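Local coordinates for serine-pyruvate aminotransferase (AgxT) (Sulfolobus solfataricus, PDB 3ZRP), which uses pyridoxal 5'-phosphate as cofactor and probably transfers the amino group of L-serine to pyruvate, at residues 62-67 with 93-98; 68-73 with 159-164; 285-290 with 354-359. All blocks are in the same frame, centred on the assembly; numbering follows the deposited sequence.

In the fold
Interactions 1 and 2 are neighbours in the large cofactor-binding domain of this class-V, fold-type I aminotransferase, their centres about 9 Å apart. Both draw on helix 63-69: its first turns pack on helix 87-96, while its end and the turns after it lie on strand 157-163 of the seven-stranded mixed sheet. Their segments alternate along the chain, in the order 62-67, 68-73, 93-98, 159-164, and both reach pyridoxal phosphate, one chiefly at the phosphate and the other at the ring nitrogen. Interaction 3 follows later in the sequence, with its centre about 34 Å from that of interaction 1 and about 37 Å from that of interaction 2. It belongs to the smaller C-terminal part, well away from the cofactor.

Interaction 1 (62-67 with 93-98); sequences GGTSAM and EQIFKR. With PLP (pyridoxal-5'-phosphate), chain C.
Ile-95 and Met-67 bring together two helices of the fold-type I aminotransferase domain: helix 63-69, whose N-terminal end cups the cofactor phosphate, and helix 87-96. Ile-95 aims its longer branch at helix 63-69, and CD1 ends 3.6 Å from CB of Met-67, near the foot of that side chain. The same methyl also lies beside Thr-64, at 4.1 Å from its backbone O. A branched aliphatic residue suits this buried place, where Tyr-219 of the second subunit packs on it as well.

Thr-64 turns its two branches to different work. With chi1 at -50°, OG1 stands beside the backbone N, and both act on one phosphate oxygen: OG1 donates to O3P of PLP over a short 2.5 Å, and the amide N to the same oxygen at 2.8 Å. OG1 is also bonded to Arg-91. Methyl CG2 faces CD1 of Ile-95 more loosely, at 4.4 Å. Met-67 bends at chi3, and its SD comes to 3.9 Å from C6 of the pyridine ring.

Gly-63 N donates to O1P at 2.9 Å, so amides at the helix start hold the phosphate, whose charge the helix dipole would probably favour. A side chain on Gly-62 would run into O1P and one on Gly-63 into the ester oxygen O4P, which probably accounts for glycine at both positions. Ser-65 OG ties down the N-cap residue, accepting from Gly-62 N at 3.0 Å in a nearly straight bond of 168°.

Interaction 2 (68-73 with 159-164); sequences ESVTSL and LIVVDG. With PLP (pyridoxal-5'-phosphate), chain C.
The flat carboxylate of Asp-163, on the strand that packs through Val-161 against Val-70, stands almost at right angles to the pyridine ring of PLP. Its OD2 lies 2.8 Å from ring atom N1, nearly on the line from C4 through N1. The other oxygen, OD1, accepts from Val-165 N, which helps to hold the rotation of the group.

Behind this site the strand packs against the end of helix 63-69 and the 3-10 turns that follow. Val-70 CG1 meets CG1 of Val-161 at 3.8 Å, in one of the two conformers of Val-161. Two residues back along the strand, Leu-159 sends CD1 to CB of Leu-73, one turn on from Val-70, 4.0 Å away. Compact, branched aliphatics suit a buried layer between helix and sheet, and Val-182 of the adjacent strand extends it.

Replacing Asp-163 by an alanine would remove the carboxylate and is likely to leave N1 without its acidic partner and Val-165 N without its acceptor. An acid set against the ring nitrogen is consistent with the usual fold-type I chemistry, in which a protonated pyridine serves as an electron sink.

Interaction 3 (285-290 with 354-359); sequences LGLEIV and SVIERT
Just after Leu-285 the chain breaks from helix 264-284 in a Schellman motif, Gly-286 taking a positive phi of 77° before the loop runs on extended past Leu-287 toward strand 301-305. Glycine suits that position because it tolerates such a backbone angle easily. The motif lies in the smaller C-terminal part of the aminotransferase fold, and here it sets two leucines against helix 346-363.

Ile-356 receives both. Its CG2 methyl, anti to the backbone N, is 4.1 Å from CD1 of Leu-285 and equally far from CD1 of Leu-287, so one short branch faces a pair of neighbouring leucine methyls. Phe-325, Phe-336 and Ile-338 also pack on Ile-356, which makes a bulky aliphatic residue apt on this inward side of the helix.

Leu-285 has a second neighbour. Its CD2 methyl lies across the extended side chain of Glu-357, at 4.0 Å from CG and 3.4 Å from OE1. Glutamate fits this edge of the contact because CB, CG and one side of the carboxylate can lie along CD2 while the other oxygen, OE2, accepts from Gly-370 N. On the loop, Glu-288 forms salt bridges with Lys-307 and Arg-292. The same residue is a calcium ligand in crystals of this protein, although none is bound to this chain in this model.

Within the helix, the hydroxyl of Thr-359 bonds back to Val-355 O, which also takes the usual backbone bond. The two donors of Thr-359 reach Val-355 O from opposite faces of its carbonyl plane: N at 3.0 Å and OG1 at 2.6 Å.

Interaction 1 (62-67 with 93-98)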
# COMPACT_ATOMS: atom_id res chain seq x y z
N GLY A 62 -5.48 -0.95 1.18
CA GLY A 62 -6.68 -1.64 0.71
C GLY A 62 -7.87 -1.25 1.55
O GLY A 62 -7.86 -0.22 2.22
N GLY A 63 -8.90 -2.09 1.53
CA GLY A 63 -10.09 -1.84 2.33
C GLY A 63 -9.76 -1.62 3.81
O GLY A 63 -10.34 -0.77 4.45
N THR A 64 -8.83 -2.41 4.38
CA THR A 64 -8.50 -2.22 5.81
C THR A 64 -7.84 -0.85 6.16
O THR A 64 -8.13 -0.26 7.21
CB THR A 64 -7.58 -3.41 6.33
OG1 THR A 64 -8.20 -4.64 5.95
CG2 THR A 64 -7.42 -3.34 7.82
N SER A 65 -6.97 -0.34 5.28
CA SER A 65 -6.30 0.92 5.55
C SER A 65 -7.35 2.02 5.35
O SER A 65 -7.38 2.93 6.18
CB SER A 65 -5.09 1.18 4.67
OG SER A 65 -5.37 1.21 3.29
N ALA A 66 -8.24 1.83 4.40
CA ALA A 66 -9.34 2.81 4.21
C ALA A 66 -10.20 2.84 5.48
O ALA A 66 -10.49 3.91 6.02
CB ALA A 66 -10.18 2.50 2.99
N MET A 67 -10.60 1.68 5.97
CA MET A 67 -11.41 1.63 7.21
C MET A 67 -10.70 2.35 8.37
O MET A 67 -11.30 3.20 9.04
CB MET A 67 -11.73 0.18 7.60
CG MET A 67 -12.69 -0.57 6.65
SD MET A 67 -12.62 -2.37 6.93
CE MET A 67 -13.67 -2.56 8.40
N GLU A 93 -14.49 -3.12 14.83
CA GLU A 93 -14.21 -3.25 16.27
C GLU A 93 -12.71 -3.53 16.55
O GLU A 93 -12.13 -2.92 17.46
CB GLU A 93 -15.09 -4.34 16.92
CG GLU A 93 -14.94 -4.41 18.43
CD GLU A 93 -15.73 -5.50 19.09
OE1 GLU A 93 -15.90 -6.60 18.52
OE2 GLU A 93 -16.18 -5.25 20.23
N GLN A 94 -12.12 -4.44 15.78
CA GLN A 94 -10.67 -4.76 15.93
C GLN A 94 -9.78 -3.53 15.70
O GLN A 94 -8.84 -3.29 16.48
CB GLN A 94 -10.26 -5.95 15.05
CG GLN A 94 -10.95 -7.26 15.47
CD GLN A 94 -10.67 -7.61 16.91
OE1 GLN A 94 -11.56 -7.59 17.78
NE2 GLN A 94 -9.39 -7.88 17.20
N ILE A 95 -10.10 -2.75 14.66
CA ILE A 95 -9.42 -1.48 14.38
C ILE A 95 -9.61 -0.49 15.54
O ILE A 95 -8.61 0.02 16.10
CB ILE A 95 -9.91 -0.84 13.05
CG1 ILE A 95 -9.54 -1.70 11.84
CG2 ILE A 95 -9.39 0.60 12.89
CD1 ILE A 95 -10.27 -1.28 10.53
N PHE A 96 -10.86 -0.25 15.93
CA PHE A 96 -11.14 0.77 16.93
C PHE A 96 -10.65 0.43 18.34
O PHE A 96 -10.49 1.33 19.14
CB PHE A 96 -12.64 1.18 16.97
CG PHE A 96 -13.14 1.86 15.72
CD1 PHE A 96 -12.41 2.89 15.11
CD2 PHE A 96 -14.36 1.48 15.15
CE1 PHE A 96 -12.88 3.54 13.96
CE2 PHE A 96 -14.85 2.12 13.98
CZ PHE A 96 -14.11 3.13 13.39
N LYS A 97 -10.38 -0.86 18.62
CA LYS A 97 -9.76 -1.29 19.87
C LYS A 97 -8.37 -0.69 20.05
O LYS A 97 -7.88 -0.56 21.17
CB LYS A 97 -9.61 -2.82 19.91
CG LYS A 97 -10.76 -3.59 20.57
CD LYS A 97 -10.36 -5.09 20.67
CE LYS A 97 -11.55 -6.04 20.79
NZ LYS A 97 -12.33 -5.82 22.05
N ARG A 98 -7.74 -0.29 18.94
CA ARG A 98 -6.41 0.30 18.98
C ARG A 98 -6.43 1.80 19.29
O ARG A 98 -5.38 2.41 19.45
CB ARG A 98 -5.68 0.06 17.65
CG ARG A 98 -5.51 -1.41 17.24
CD ARG A 98 -4.92 -2.27 18.36
NE ARG A 98 -3.58 -1.80 18.72
CZ ARG A 98 -2.78 -2.36 19.63
NH1 ARG A 98 -3.20 -3.42 20.30
NH2 ARG A 98 -1.58 -1.83 19.87
N1 PLP C . -14.30 -5.29 4.12
C2 PLP C . -14.85 -6.28 3.33
C2A PLP C . -16.35 -6.37 3.24
C3 PLP C . -14.03 -7.17 2.61
O3 PLP C . -14.54 -8.01 1.88
C4 PLP C . -12.64 -7.06 2.68
C4A PLP C . -11.77 -8.01 1.85
C5 PLP C . -12.11 -6.05 3.52
C6 PLP C . -12.94 -5.16 4.22
C5A PLP C . -10.63 -5.84 3.70
O4P PLP C . -9.97 -5.36 2.53
P PLP C . -8.41 -5.51 2.30
O1P PLP C . -8.24 -4.86 0.96
O2P PLP C . -8.22 -6.99 2.29
O3P PLP C . -7.81 -4.80 3.46

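Interaction 2 (68-73 with 159-164)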
# COMPACT_ATOMS: atom_id res chain seq x y z
N GLU A 68 -9.43 2.02 8.62
CA GLU A 68 -8.69 2.63 9.72
C GLU A 68 -8.52 4.16 9.56
O GLU A 68 -8.55 4.91 10.55
CB GLU A 68 -7.34 1.92 9.91
CG GLU A 68 -6.52 2.45 11.09
CD GLU A 68 -5.40 1.46 11.54
OE1 GLU A 68 -5.17 0.43 10.87
OE2 GLU A 68 -4.76 1.77 12.55
N SER A 69 -8.36 4.61 8.31
CA SER A 69 -8.26 6.04 8.02
C SER A 69 -9.48 6.86 8.51
O SER A 69 -9.39 8.07 8.63
CB SER A 69 -7.96 6.29 6.54
OG SER A 69 -9.14 6.28 5.73
N VAL A 70 -10.61 6.20 8.77
CA VAL A 70 -11.80 6.86 9.35
C VAL A 70 -11.51 7.43 10.75
O VAL A 70 -12.14 8.40 11.18
CB VAL A 70 -13.04 5.91 9.32
CG1 VAL A 70 -14.21 6.51 10.11
CG2 VAL A 70 -13.44 5.58 7.86
N THR A 71 -10.49 6.91 11.43
CA THR A 71 -10.00 7.54 12.68
C THR A 71 -9.60 9.03 12.53
O THR A 71 -9.51 9.76 13.54
CB THR A 71 -8.84 6.74 13.32
OG1 THR A 71 -7.75 6.65 12.40
CG2 THR A 71 -9.36 5.35 13.71
N SER A 72 -9.39 9.46 11.27
CA SER A 72 -9.10 10.85 10.90
C SER A 72 -10.27 11.78 11.28
O SER A 72 -10.10 13.02 11.34
CB SER A 72 -8.86 10.97 9.39
OG SER A 72 -7.72 10.21 8.95
N LEU A 73 -11.44 11.19 11.49
CA LEU A 73 -12.67 11.95 11.79
C LEU A 73 -13.06 11.89 13.27
O LEU A 73 -14.15 12.36 13.66
CB LEU A 73 -13.82 11.46 10.90
CG LEU A 73 -13.58 11.59 9.39
CD1 LEU A 73 -14.76 11.00 8.63
CD2 LEU A 73 -13.33 13.04 8.93
N LEU A 159 -22.11 11.09 12.18
CA LEU A 159 -21.37 10.55 11.03
C LEU A 159 -21.79 9.13 10.70
O LEU A 159 -21.98 8.32 11.60
CB LEU A 159 -19.86 10.59 11.29
CG LEU A 159 -19.16 11.95 11.44
CD1 LEU A 159 -17.68 11.77 11.89
CD2 LEU A 159 -19.23 12.73 10.12
N ILE A 160 -21.93 8.82 9.41
CA ILE A 160 -22.20 7.44 8.97
C ILE A 160 -21.15 7.01 7.94
O ILE A 160 -20.91 7.71 6.96
CB ILE A 160 -23.64 7.32 8.39
CG1 ILE A 160 -24.69 7.71 9.46
CG2 ILE A 160 -23.96 5.88 7.96
CD1 ILE A 160 -26.08 7.90 8.85
N VAL A 161 -20.52 5.87 8.22
CA VAL A 161 -19.52 5.30 7.33
C VAL A 161 -20.00 3.93 6.85
O VAL A 161 -20.60 3.15 7.62
CB VAL A 161 -18.09 5.24 7.98
CG1 VAL A 161 -17.72 6.60 8.60
CG2 VAL A 161 -17.97 4.13 9.03
N VAL A 162 -19.74 3.64 5.58
CA VAL A 162 -20.15 2.34 5.00
C VAL A 162 -18.95 1.68 4.36
O VAL A 162 -18.29 2.28 3.52
CB VAL A 162 -21.24 2.50 3.93
CG1 VAL A 162 -21.67 1.13 3.38
CG2 VAL A 162 -22.48 3.30 4.48
N ASP A 163 -18.64 0.46 4.81
CA ASP A 163 -17.65 -0.37 4.16
C ASP A 163 -18.31 -1.02 2.94
O ASP A 163 -19.10 -1.96 3.08
CB ASP A 163 -17.16 -1.41 5.17
CG ASP A 163 -16.38 -2.58 4.53
OD1 ASP A 163 -16.04 -2.58 3.33
OD2 ASP A 163 -16.13 -3.54 5.26
N GLY A 164 -18.00 -0.47 1.75
CA GLY A 164 -18.41 -1.03 0.46
C GLY A 164 -17.31 -1.75 -0.31
O GLY A 164 -17.34 -1.80 -1.53
N1 PLP C . -14.30 -5.29 4.12
C2 PLP C . -14.85 -6.28 3.33
C2A PLP C . -16.35 -6.37 3.24
C3 PLP C . -14.03 -7.17 2.61
O3 PLP C . -14.54 -8.01 1.88
C4 PLP C . -12.64 -7.06 2.68
C4A PLP C . -11.77 -8.01 1.85
C5 PLP C . -12.11 -6.05 3.52
C6 PLP C . -12.94 -5.16 4.22
C5A PLP C . -10.63 -5.84 3.70
O4P PLP C . -9.97 -5.36 2.53
P PLP C . -8.41 -5.51 2.30
O1P PLP C . -8.24 -4.86 0.96
O2P PLP C . -8.22 -6.99 2.29
O3P PLP C . -7.81 -4.80 3.46

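Interaction 3 (285-290 with 354-359)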
# COMPACT_ATOMS: atom_id res chain seq x y z
N LEU A 285 -30.12 -27.39 -7.54
CA LEU A 285 -29.27 -28.50 -7.10
C LEU A 285 -29.70 -29.02 -5.72
O LEU A 285 -29.23 -30.06 -5.25
CB LEU A 285 -27.79 -28.09 -7.06
CG LEU A 285 -26.96 -28.07 -8.36
CD1 LEU A 285 -25.58 -27.40 -8.17
CD2 LEU A 285 -26.79 -29.44 -8.96
N GLY A 286 -30.60 -28.27 -5.08
CA GLY A 286 -31.01 -28.57 -3.70
C GLY A 286 -29.97 -28.16 -2.67
O GLY A 286 -29.94 -28.73 -1.58
N LEU A 287 -29.14 -27.17 -3.00
CA LEU A 287 -28.16 -26.62 -2.05
C LEU A 287 -28.71 -25.40 -1.31
O LEU A 287 -29.46 -24.59 -1.88
CB LEU A 287 -26.84 -26.28 -2.77
CG LEU A 287 -26.04 -27.44 -3.37
CD1 LEU A 287 -25.00 -26.93 -4.38
CD2 LEU A 287 -25.40 -28.28 -2.27
N GLU A 288 -28.33 -25.29 -0.04
CA GLU A 288 -28.77 -24.21 0.85
C GLU A 288 -27.75 -23.06 0.86
O GLU A 288 -26.55 -23.29 0.95
CB GLU A 288 -28.94 -24.75 2.27
CG GLU A 288 -29.66 -23.81 3.23
CD GLU A 288 -29.78 -24.38 4.65
OE1 GLU A 288 -29.59 -25.61 4.83
OE2 GLU A 288 -30.06 -23.60 5.59
N ILE A 289 -28.27 -21.83 0.77
CA ILE A 289 -27.43 -20.62 0.81
C ILE A 289 -27.17 -20.20 2.28
O ILE A 289 -28.04 -20.35 3.14
CB ILE A 289 -28.09 -19.51 -0.03
CG1 ILE A 289 -28.11 -19.94 -1.52
CG2 ILE A 289 -27.36 -18.18 0.13
CD1 ILE A 289 -28.94 -19.02 -2.44
N VAL A 290 -25.97 -19.69 2.56
CA VAL A 290 -25.62 -19.26 3.93
C VAL A 290 -26.50 -18.09 4.41
O VAL A 290 -27.06 -18.14 5.51
CB VAL A 290 -24.12 -18.90 4.06
CG1 VAL A 290 -23.84 -18.14 5.37
CG2 VAL A 290 -23.29 -20.15 4.01
N SER A 354 -21.91 -25.82 -13.38
CA SER A 354 -21.43 -27.05 -13.99
C SER A 354 -20.34 -27.68 -13.14
O SER A 354 -20.40 -28.87 -12.82
CB SER A 354 -20.89 -26.80 -15.40
OG SER A 354 -20.39 -27.99 -15.96
N VAL A 355 -19.35 -26.87 -12.77
CA VAL A 355 -18.21 -27.32 -11.97
C VAL A 355 -18.67 -27.75 -10.58
O VAL A 355 -18.19 -28.76 -10.04
CB VAL A 355 -17.10 -26.25 -11.89
CG1 VAL A 355 -15.98 -26.67 -10.98
CG2 VAL A 355 -16.53 -25.98 -13.28
N ILE A 356 -19.60 -27.00 -10.00
CA ILE A 356 -20.11 -27.37 -8.69
C ILE A 356 -20.81 -28.75 -8.75
O ILE A 356 -20.57 -29.62 -7.90
CB ILE A 356 -20.99 -26.27 -8.07
CG1 ILE A 356 -20.09 -25.11 -7.61
CG2 ILE A 356 -21.78 -26.80 -6.88
CD1 ILE A 356 -20.80 -23.77 -7.52
N GLU A 357 -21.63 -28.94 -9.78
CA GLU A 357 -22.34 -30.22 -9.95
C GLU A 357 -21.38 -31.41 -10.02
O GLU A 357 -21.50 -32.35 -9.23
CB GLU A 357 -23.29 -30.18 -11.15
CG GLU A 357 -24.19 -31.40 -11.25
CD GLU A 357 -25.42 -31.19 -12.11
OE1 GLU A 357 -25.90 -30.04 -12.23
OE2 GLU A 357 -25.91 -32.19 -12.66
N ARG A 358 -20.40 -31.36 -10.92
CA ARG A 358 -19.51 -32.51 -11.09
C ARG A 358 -18.52 -32.73 -9.95
O ARG A 358 -18.07 -33.86 -9.70
CB ARG A 358 -18.84 -32.55 -12.48
CG ARG A 358 -18.10 -31.32 -12.90
CD ARG A 358 -17.96 -31.35 -14.40
NE ARG A 358 -16.81 -30.59 -14.87
CZ ARG A 358 -16.87 -29.47 -15.58
NH1 ARG A 358 -18.04 -28.97 -15.93
NH2 ARG A 358 -15.75 -28.87 -15.95
N THR A 359 -18.20 -31.66 -9.22
CA THR A 359 -17.34 -31.79 -8.07
C THR A 359 -18.09 -32.44 -6.89
O THR A 359 -17.56 -33.34 -6.22
CB THR A 359 -16.72 -30.44 -7.68
OG1 THR A 359 -16.12 -29.85 -8.84
CG2 THR A 359 -15.66 -30.60 -6.60